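Local coordinates for 2,3-dehydroadipyl-CoA hydratase (Escherichia coli, PDB 4FZW), which catalyses the reversible hydration of 2,3-dehydroadipyl-CoA to 3-hydroxyadipyl-CoA in the breakdown of phenylacetate, at residues R14-T19 and S51-T56; Q36-L41 and A89-F94; R149-S154 and Q172-V177. One frame throughout, in Å; residues are numbered along the deposited sequence.

Interaction 1 (R14-T19 and S51-T56); sequences RVLLLT and SVCVIT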
loop_
_atom_site.group_PDB
_atom_site.type_symbol
_atom_site.label_atom_id
_atom_site.label_comp_id
_atom_site.label_asym_id
_atom_site.label_seq_id
_atom_site.Cartn_x
_atom_site.Cartn_y
_atom_site.Cartn_z
ATOM N N ARG B 14 -5.616 -37.432 -3.207
ATOM C CA ARG B 14 -5.379 -36.236 -2.424
ATOM C C ARG B 14 -6.114 -35.043 -3.033
ATOM O O ARG B 14 -5.839 -33.894 -2.696
ATOM C CB ARG B 14 -3.879 -35.963 -2.393
ATOM C CG ARG B 14 -3.059 -37.245 -2.259
ATOM C CD ARG B 14 -1.625 -36.936 -1.920
ATOM N NE ARG B 14 -1.575 -35.852 -0.940
ATOM C CZ ARG B 14 -1.664 -36.022 0.377
ATOM N NH1 ARG B 14 -1.784 -37.245 0.884
ATOM N NH2 ARG B 14 -1.619 -34.968 1.183
ATOM N N VAL B 15 -7.043 -35.317 -3.941
ATOM C CA VAL B 15 -7.891 -34.261 -4.496
ATOM C C VAL B 15 -9.318 -34.418 -4.022
ATOM O O VAL B 15 -9.899 -35.496 -4.129
ATOM C CB VAL B 15 -7.857 -34.199 -6.052
ATOM C CG1 VAL B 15 -8.680 -33.049 -6.531
ATOM C CG2 VAL B 15 -6.420 -34.050 -6.545
ATOM N N LEU B 16 -9.865 -33.338 -3.480
ATOM C CA LEU B 16 -11.238 -33.315 -3.007
ATOM C C LEU B 16 -12.130 -32.629 -4.049
ATOM O O LEU B 16 -11.743 -31.632 -4.661
ATOM C CB LEU B 16 -11.312 -32.600 -1.653
ATOM C CG LEU B 16 -12.688 -32.455 -0.998
ATOM C CD1 LEU B 16 -13.212 -33.804 -0.513
ATOM C CD2 LEU B 16 -12.607 -31.439 0.160
ATOM N N LEU B 17 -13.316 -33.189 -4.266
ATOM C CA LEU B 17 -14.260 -32.630 -5.228
ATOM C C LEU B 17 -15.580 -32.214 -4.584
ATOM O O LEU B 17 -16.256 -33.007 -3.916
ATOM C CB LEU B 17 -14.532 -33.610 -6.365
ATOM C CG LEU B 17 -15.431 -33.114 -7.515
ATOM C CD1 LEU B 17 -14.869 -31.844 -8.184
ATOM C CD2 LEU B 17 -15.650 -34.210 -8.565
ATOM N N LEU B 18 -15.938 -30.956 -4.804
ATOM C CA LEU B 18 -17.168 -30.401 -4.286
ATOM C C LEU B 18 -18.044 -29.988 -5.457
ATOM O O LEU B 18 -17.688 -29.081 -6.225
ATOM C CB LEU B 18 -16.879 -29.213 -3.363
ATOM C CG LEU B 18 -15.934 -29.538 -2.196
ATOM C CD1 LEU B 18 -15.583 -28.298 -1.392
ATOM C CD2 LEU B 18 -16.526 -30.632 -1.287
ATOM N N THR B 19 -19.172 -30.684 -5.600
ATOM C CA THR B 19 -20.108 -30.426 -6.676
ATOM C C THR B 19 -21.344 -29.683 -6.192
ATOM O O THR B 19 -22.122 -30.219 -5.413
ATOM C CB THR B 19 -20.588 -31.740 -7.328
ATOM O OG1 THR B 19 -19.459 -32.535 -7.694
ATOM C CG2 THR B 19 -21.444 -31.441 -8.568
ATOM N N SER B 51 -4.650 -32.403 -0.650
ATOM C CA SER B 51 -3.650 -31.476 -1.189
ATOM C C SER B 51 -4.268 -30.402 -2.098
ATOM O O SER B 51 -3.801 -29.265 -2.136
ATOM C CB SER B 51 -2.567 -32.235 -1.951
ATOM O OG SER B 51 -1.832 -33.067 -1.076
ATOM N N VAL B 52 -5.328 -30.767 -2.817
ATOM C CA VAL B 52 -6.029 -29.853 -3.726
ATOM C C VAL B 52 -7.546 -30.052 -3.620
ATOM O O VAL B 52 -8.028 -31.156 -3.322
ATOM C CB VAL B 52 -5.622 -30.092 -5.207
ATOM C CG1 VAL B 52 -6.289 -29.062 -6.111
ATOM C CG2 VAL B 52 -4.095 -30.061 -5.373
ATOM N N CYS B 53 -8.291 -28.978 -3.868
ATOM C CA CYS B 53 -9.730 -29.080 -4.046
ATOM C C CYS B 53 -10.106 -28.683 -5.497
ATOM O O CYS B 53 -9.357 -27.961 -6.176
ATOM C CB CYS B 53 -10.467 -28.240 -2.999
ATOM S SG CYS B 53 -12.280 -28.338 -2.992
ATOM N N VAL B 54 -11.235 -29.211 -5.968
ATOM C CA VAL B 54 -11.821 -28.823 -7.235
ATOM C C VAL B 54 -13.263 -28.482 -6.890
ATOM O O VAL B 54 -13.898 -29.208 -6.108
ATOM C CB VAL B 54 -11.806 -29.993 -8.265
ATOM C CG1 VAL B 54 -12.690 -29.692 -9.474
ATOM C CG2 VAL B 54 -10.395 -30.320 -8.688
ATOM N N ILE B 55 -13.786 -27.400 -7.466
ATOM C CA ILE B 55 -15.171 -26.981 -7.218
ATOM C C ILE B 55 -15.944 -26.906 -8.541
ATOM O O ILE B 55 -15.534 -26.230 -9.474
ATOM C CB ILE B 55 -15.229 -25.604 -6.481
ATOM C CG1 ILE B 55 -14.764 -25.740 -5.027
ATOM C CG2 ILE B 55 -16.629 -25.015 -6.511
ATOM C CD1 ILE B 55 -15.046 -24.472 -4.152
ATOM N N THR B 56 -17.081 -27.578 -8.611
ATOM C CA THR B 56 -17.818 -27.611 -9.865
ATOM C C THR B 56 -19.322 -27.677 -9.690
ATOM O O THR B 56 -19.822 -28.016 -8.610
ATOM C CB THR B 56 -17.394 -28.807 -10.753
ATOM O OG1 THR B 56 -17.881 -28.604 -12.078
ATOM C CG2 THR B 56 -17.972 -30.112 -10.233
#

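Interaction 2 (Q36-L41 and A89-F94); sequences QLVNEL and ARLQAF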
loop_
_atom_site.group_PDB
_atom_site.type_symbol
_atom_site.label_atom_id
_atom_site.label_comp_id
_atom_site.label_asym_id
_atom_site.label_seq_id
_atom_site.Cartn_x
_atom_site.Cartn_y
_atom_site.Cartn_z
ATOM N N GLN B 36 -22.110 -24.655 4.093
ATOM C CA GLN B 36 -21.644 -26.017 3.856
ATOM C C GLN B 36 -20.261 -26.020 3.206
ATOM O O GLN B 36 -19.336 -26.661 3.716
ATOM C CB GLN B 36 -22.646 -26.782 2.972
ATOM C CG GLN B 36 -22.391 -28.275 2.881
ATOM C CD GLN B 36 -22.373 -28.938 4.250
ATOM O OE1 GLN B 36 -23.332 -28.843 5.009
ATOM N NE2 GLN B 36 -21.282 -29.615 4.564
ATOM N N LEU B 37 -20.146 -25.311 2.078
ATOM C CA LEU B 37 -18.887 -25.121 1.362
ATOM C C LEU B 37 -17.755 -24.676 2.290
ATOM O O LEU B 37 -16.645 -25.224 2.244
ATOM C CB LEU B 37 -19.081 -24.098 0.237
ATOM C CG LEU B 37 -17.957 -23.882 -0.773
ATOM C CD1 LEU B 37 -17.796 -25.117 -1.622
ATOM C CD2 LEU B 37 -18.238 -22.666 -1.640
ATOM N N VAL B 38 -18.029 -23.684 3.133
ATOM C CA VAL B 38 -17.040 -23.251 4.107
ATOM C C VAL B 38 -16.610 -24.390 5.034
ATOM O O VAL B 38 -15.431 -24.516 5.369
ATOM C CB VAL B 38 -17.550 -22.060 4.978
ATOM C CG1 VAL B 38 -16.700 -21.888 6.232
ATOM C CG2 VAL B 38 -17.601 -20.778 4.163
ATOM N N ASN B 39 -17.554 -25.213 5.468
ATOM C CA ASN B 39 -17.197 -26.250 6.435
ATOM C C ASN B 39 -16.365 -27.330 5.783
ATOM O O ASN B 39 -15.425 -27.840 6.392
ATOM C CB ASN B 39 -18.423 -26.838 7.162
ATOM C CG ASN B 39 -19.110 -25.821 8.056
ATOM O OD1 ASN B 39 -18.473 -24.911 8.576
ATOM N ND2 ASN B 39 -20.417 -25.963 8.225
ATOM N N GLU B 40 -16.712 -27.655 4.538
ATOM C CA GLU B 40 -15.982 -28.642 3.749
ATOM C C GLU B 40 -14.511 -28.233 3.563
ATOM O O GLU B 40 -13.592 -29.007 3.867
ATOM C CB GLU B 40 -16.652 -28.835 2.378
ATOM C CG GLU B 40 -18.042 -29.485 2.383
ATOM C CD GLU B 40 -18.042 -30.883 2.961
ATOM O OE1 GLU B 40 -16.956 -31.493 3.125
ATOM O OE2 GLU B 40 -19.149 -31.369 3.260
ATOM N N LEU B 41 -14.289 -27.017 3.069
ATOM C CA LEU B 41 -12.931 -26.519 2.854
ATOM C C LEU B 41 -12.139 -26.332 4.142
ATOM O O LEU B 41 -10.938 -26.600 4.177
ATOM C CB LEU B 41 -12.962 -25.193 2.100
ATOM C CG LEU B 41 -13.512 -25.217 0.688
ATOM C CD1 LEU B 41 -13.552 -23.799 0.155
ATOM C CD2 LEU B 41 -12.674 -26.156 -0.209
ATOM N N ALA B 89 -14.828 -14.645 3.384
ATOM C CA ALA B 89 -13.432 -14.502 3.829
ATOM C C ALA B 89 -12.893 -15.815 4.353
ATOM O O ALA B 89 -11.699 -16.072 4.275
ATOM C CB ALA B 89 -13.263 -13.399 4.884
ATOM N N ARG B 90 -13.768 -16.655 4.892
ATOM C CA ARG B 90 -13.313 -17.976 5.314
ATOM C C ARG B 90 -13.018 -18.872 4.114
ATOM O O ARG B 90 -12.103 -19.686 4.176
ATOM C CB ARG B 90 -14.295 -18.641 6.285
ATOM C CG ARG B 90 -14.246 -18.049 7.687
ATOM C CD ARG B 90 -15.534 -18.288 8.435
ATOM N NE ARG B 90 -15.634 -19.664 8.902
ATOM C CZ ARG B 90 -16.562 -20.088 9.748
ATOM N NH1 ARG B 90 -17.460 -19.232 10.226
ATOM N NH2 ARG B 90 -16.586 -21.363 10.110
ATOM N N LEU B 91 -13.783 -18.721 3.030
ATOM C CA LEU B 91 -13.507 -19.450 1.768
ATOM C C LEU B 91 -12.128 -19.101 1.228
ATOM O O LEU B 91 -11.341 -19.985 0.891
ATOM C CB LEU B 91 -14.537 -19.141 0.670
ATOM C CG LEU B 91 -16.009 -19.509 0.820
ATOM C CD1 LEU B 91 -16.767 -19.019 -0.401
ATOM C CD2 LEU B 91 -16.177 -21.005 1.007
ATOM N N GLN B 92 -11.860 -17.798 1.156
ATOM C CA GLN B 92 -10.598 -17.275 0.664
ATOM C C GLN B 92 -9.406 -17.644 1.538
ATOM O O GLN B 92 -8.275 -17.600 1.087
ATOM C CB GLN B 92 -10.671 -15.754 0.542
ATOM C CG GLN B 92 -9.305 -15.096 0.617
ATOM C CD GLN B 92 -9.356 -13.630 0.331
ATOM O OE1 GLN B 92 -9.168 -13.204 -0.822
ATOM N NE2 GLN B 92 -9.603 -12.826 1.380
ATOM N N ALA B 93 -9.656 -18.003 2.790
ATOM C CA ALA B 93 -8.579 -18.320 3.714
ATOM C C ALA B 93 -8.172 -19.783 3.576
ATOM O O ALA B 93 -7.184 -20.229 4.162
ATOM C CB ALA B 93 -8.996 -17.988 5.154
ATOM N N PHE B 94 -8.930 -20.530 2.784
ATOM C CA PHE B 94 -8.548 -21.897 2.485
ATOM C C PHE B 94 -7.105 -21.869 1.988
ATOM O O PHE B 94 -6.774 -21.133 1.066
ATOM C CB PHE B 94 -9.494 -22.513 1.449
ATOM C CG PHE B 94 -9.123 -23.921 1.039
ATOM C CD1 PHE B 94 -9.255 -24.978 1.926
ATOM C CD2 PHE B 94 -8.653 -24.188 -0.231
ATOM C CE1 PHE B 94 -8.919 -26.277 1.555
ATOM C CE2 PHE B 94 -8.314 -25.495 -0.612
ATOM C CZ PHE B 94 -8.452 -26.539 0.286
#

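Interaction 3 (R149-S154 and Q172-V177); sequences RSVGKS and QQAGLV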
loop_
_atom_site.group_PDB
_atom_site.type_symbol
_atom_site.label_atom_id
_atom_site.label_comp_id
_atom_site.label_asym_id
_atom_site.label_seq_id
_atom_site.Cartn_x
_atom_site.Cartn_y
_atom_site.Cartn_z
ATOM N N ARG B 149 -8.381 -7.076 -11.423
ATOM C CA ARG B 149 -7.009 -7.500 -11.175
ATOM C C ARG B 149 -6.509 -8.512 -12.206
ATOM O O ARG B 149 -5.304 -8.665 -12.396
ATOM C CB ARG B 149 -6.839 -8.011 -9.720
ATOM C CG ARG B 149 -6.663 -6.868 -8.725
ATOM C CD ARG B 149 -6.517 -7.352 -7.279
ATOM N NE ARG B 149 -6.179 -6.257 -6.367
ATOM C CZ ARG B 149 -7.059 -5.390 -5.867
ATOM N NH1 ARG B 149 -8.347 -5.481 -6.177
ATOM N NH2 ARG B 149 -6.653 -4.424 -5.053
ATOM N N SER B 150 -7.420 -9.196 -12.888
ATOM C CA SER B 150 -6.990 -10.222 -13.840
ATOM C C SER B 150 -7.414 -9.994 -15.293
ATOM O O SER B 150 -6.916 -10.674 -16.154
ATOM C CB SER B 150 -7.422 -11.615 -13.379
ATOM O OG SER B 150 -8.824 -11.781 -13.474
ATOM N N VAL B 151 -8.317 -9.052 -15.564
ATOM C CA VAL B 151 -8.715 -8.758 -16.952
ATOM C C VAL B 151 -8.620 -7.282 -17.376
ATOM O O VAL B 151 -9.012 -6.932 -18.486
ATOM C CB VAL B 151 -10.133 -9.296 -17.292
ATOM C CG1 VAL B 151 -10.338 -10.666 -16.692
ATOM C CG2 VAL B 151 -11.219 -8.326 -16.870
ATOM N N GLY B 152 -8.100 -6.420 -16.503
ATOM C CA GLY B 152 -7.898 -5.024 -16.864
ATOM C C GLY B 152 -9.124 -4.152 -16.645
ATOM O O GLY B 152 -10.244 -4.656 -16.501
ATOM N N LYS B 153 -8.931 -2.837 -16.640
ATOM C CA LYS B 153 -10.012 -1.923 -16.277
ATOM C C LYS B 153 -11.172 -1.864 -17.274
ATOM O O LYS B 153 -12.328 -1.669 -16.896
ATOM C CB LYS B 153 -9.475 -0.505 -16.007
ATOM C CG LYS B 153 -10.279 0.192 -14.926
ATOM C CD LYS B 153 -10.547 1.635 -15.264
ATOM C CE LYS B 153 -9.300 2.274 -15.813
ATOM N NZ LYS B 153 -9.459 3.722 -16.067
ATOM N N SER B 154 -10.865 -2.034 -18.547
ATOM C CA SER B 154 -11.888 -1.844 -19.550
ATOM C C SER B 154 -12.912 -2.955 -19.500
ATOM O O SER B 154 -14.102 -2.696 -19.334
ATOM C CB SER B 154 -11.292 -1.664 -20.945
ATOM O OG SER B 154 -12.175 -0.866 -21.721
ATOM N N GLN B 172 -10.713 -16.543 -21.529
ATOM C CA GLN B 172 -9.352 -17.082 -21.561
ATOM C C GLN B 172 -8.375 -16.050 -22.116
ATOM O O GLN B 172 -7.255 -15.906 -21.610
ATOM C CB GLN B 172 -9.269 -18.369 -22.378
ATOM C CG GLN B 172 -7.835 -18.819 -22.598
ATOM C CD GLN B 172 -7.729 -20.260 -23.010
ATOM O OE1 GLN B 172 -8.697 -20.862 -23.473
ATOM N NE2 GLN B 172 -6.546 -20.830 -22.842
ATOM N N GLN B 173 -8.822 -15.326 -23.147
ATOM C CA GLN B 173 -8.019 -14.299 -23.803
ATOM C C GLN B 173 -7.787 -13.134 -22.851
ATOM O O GLN B 173 -6.716 -12.520 -22.825
ATOM C CB GLN B 173 -8.711 -13.801 -25.072
ATOM N N ALA B 174 -8.806 -12.855 -22.049
ATOM C CA ALA B 174 -8.756 -11.768 -21.097
ATOM C C ALA B 174 -7.998 -12.215 -19.851
ATOM O O ALA B 174 -7.605 -11.388 -19.048
ATOM C CB ALA B 174 -10.184 -11.297 -20.743
ATOM N N GLY B 175 -7.778 -13.522 -19.697
ATOM C CA GLY B 175 -7.045 -14.025 -18.548
ATOM C C GLY B 175 -7.871 -14.274 -17.295
ATOM O O GLY B 175 -7.324 -14.430 -16.208
ATOM N N LEU B 176 -9.193 -14.312 -17.440
ATOM C CA LEU B 176 -10.100 -14.690 -16.343
ATOM C C LEU B 176 -10.020 -16.212 -16.138
ATOM O O LEU B 176 -10.163 -16.726 -15.037
ATOM C CB LEU B 176 -11.554 -14.224 -16.642
ATOM C CG LEU B 176 -12.681 -14.243 -15.577
ATOM C CD1 LEU B 176 -13.982 -13.766 -16.166
ATOM C CD2 LEU B 176 -12.912 -15.608 -14.950
ATOM N N VAL B 177 -9.747 -16.920 -17.223
ATOM C CA VAL B 177 -9.704 -18.385 -17.245
ATOM C C VAL B 177 -8.381 -18.784 -17.883
ATOM O O VAL B 177 -7.818 -18.031 -18.658
ATOM C CB VAL B 177 -10.904 -18.933 -18.072
ATOM C CG1 VAL B 177 -10.683 -20.362 -18.498
ATOM C CG2 VAL B 177 -12.201 -18.782 -17.285
#

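Interaction 1 (R14-T19 and S51-T56)
Strands 15-19 and 52-56 run side by side and parallel, their axes 4.6 Å apart at closest and 21° from exact alignment, with Val15 abreast of Val52 and Thr19 abreast of Thr56. The backbone bonds follow the parallel ladder: Leu16 takes Val52 O through its N and gives its O to Val54 N, and Leu18 does the same with Val54 O and Thr56 N. Arg14 O receives both Ser51 N (2.8 Å) and Val52 N. Arg14 then reaches back with its side chain: bent at chi3 (41°), it presents the NE side of the guanidinium edge-on to Ser51 OG, with NE 2.8 Å and NH2 3.0 Å from that oxygen, which lies nearly in the guanidinium plane. NH2 also bonds to Thr48 O. A leucine in place of Arg14 would probably leave Ser51 OG and Thr48 O without these donors. On one face, Leu17 CD1 rests on Val54 CG1, and Val15 CG1 meets Val54 CG2 at 3.9 Å; Ala194 of helix 186-197 packs on the two valines. On the other, where Leu41 of helix 31-46 packs, Leu18 CD1 approaches Cys53 SG to 3.7 Å. Thr56 OG1 turns to Ala101 O on the next strand, while its CG2 faces Thr19. Backbone bonds thus bind a largely apolar strand pair, with the polar grip concentrated at its Arg14-Ser51 end.

Interaction 2 (Q36-L41 and A89-F94)
Arg90 NE lies 3.6 Å from Val38 CG1 and is salt-bridged to Glu42, which follows the 36-41 segment on helix 31-46. The charge is therefore paired by the same helix whose valine the arginine crosses at about a right angle. A bend at chi3 (76°) carries the guanidinium past Val38 CG1 toward that glutamate. Away from this charged group the contact is apolar. Leu91 CD2 is the common meeting point: Val38 CG2 comes to 3.5 Å, Leu37 CD2 to 3.7 Å and Leu41 CD1 to 3.9 Å, so one methyl group of Leu91 sits among three side chains of the opposing helix. Leu41 divides its work between its two methyls. While CD1 reaches Leu91, CD2 stands over the centre of the Phe94 ring, 4.1 Å from its centroid and 7° off the ring normal, a CH-pi contact; Leu41 CB meets the ring's CD1 as well. Phe94 has its CG anti to the backbone N (chi1 177°), which turns the ring toward Leu41. Leu37 and Leu41 also reach the sheet, at Leu18, Cys53 and Ile55. Helices 31-46 and 84-92 pack side by side, with helix 31-46 laid on strands 15-20 and 52-56, as in the alpha/beta layering of the crotonase fold.

Interaction 3 (R149-S154 and Q172-V177)
Val151 carries this contact, with CG1 3.8 Å from Leu176 CB and its CB 4.0 Å from Ala174 CB. Its chi1 of -41° sets CG1 beside the backbone N and opposite the carbonyl carbon, and from there that methyl reaches Leu176 and also borders Ala174 O. Leu176 has an extended side chain, CG anti to N and chi2 close to 180°, and it lies alongside Val151 with both pointing the same way; the rest of the leucine runs on to Leu147 and Phe128. The side chain of Ala174 is a single methyl, which also touches Leu155 farther along helix 146-162. Its carbonyl takes part too, for Val151 CA directs its hydrogen at Ala174 O, 3.5 Å away. Ser150, its OG lying between N and the carbonyl carbon at chi1 70°, sits near Gly175 O without bonding to it. Gly175 has a positive phi of 86°, and a side chain there would point toward the 149-154 segment. Beyond this contact, Ser150 packs on Gly152 of a neighbouring subunit. The arrangement is that of a helix followed by a glycine in the left-handed conformation: Gly175 turns the chain away after helix 168-173, and this turn packs against the side of helix 146-162.

In the fold
From the N terminus, strand 15-20 leads through helix 31-46 to strand 52-56, and interaction 1 closes that beta-alpha-beta unit over 31 intervening residues. Interaction 2 starts on the helix within this loop and closes 47 residues later on helix 84-92, so the two loops cross along the chain. They also touch in space, since helix 31-46 serves both: it packs on the two strands and on helix 84-92, making sheet and helices one continuous core. Interaction 3 comes later, in series, closing a short loop between helix 146-162 and the end of helix 168-173. It lies across the chain's centre, about 24 Å from interaction 1 between centres, beside subunit interfaces.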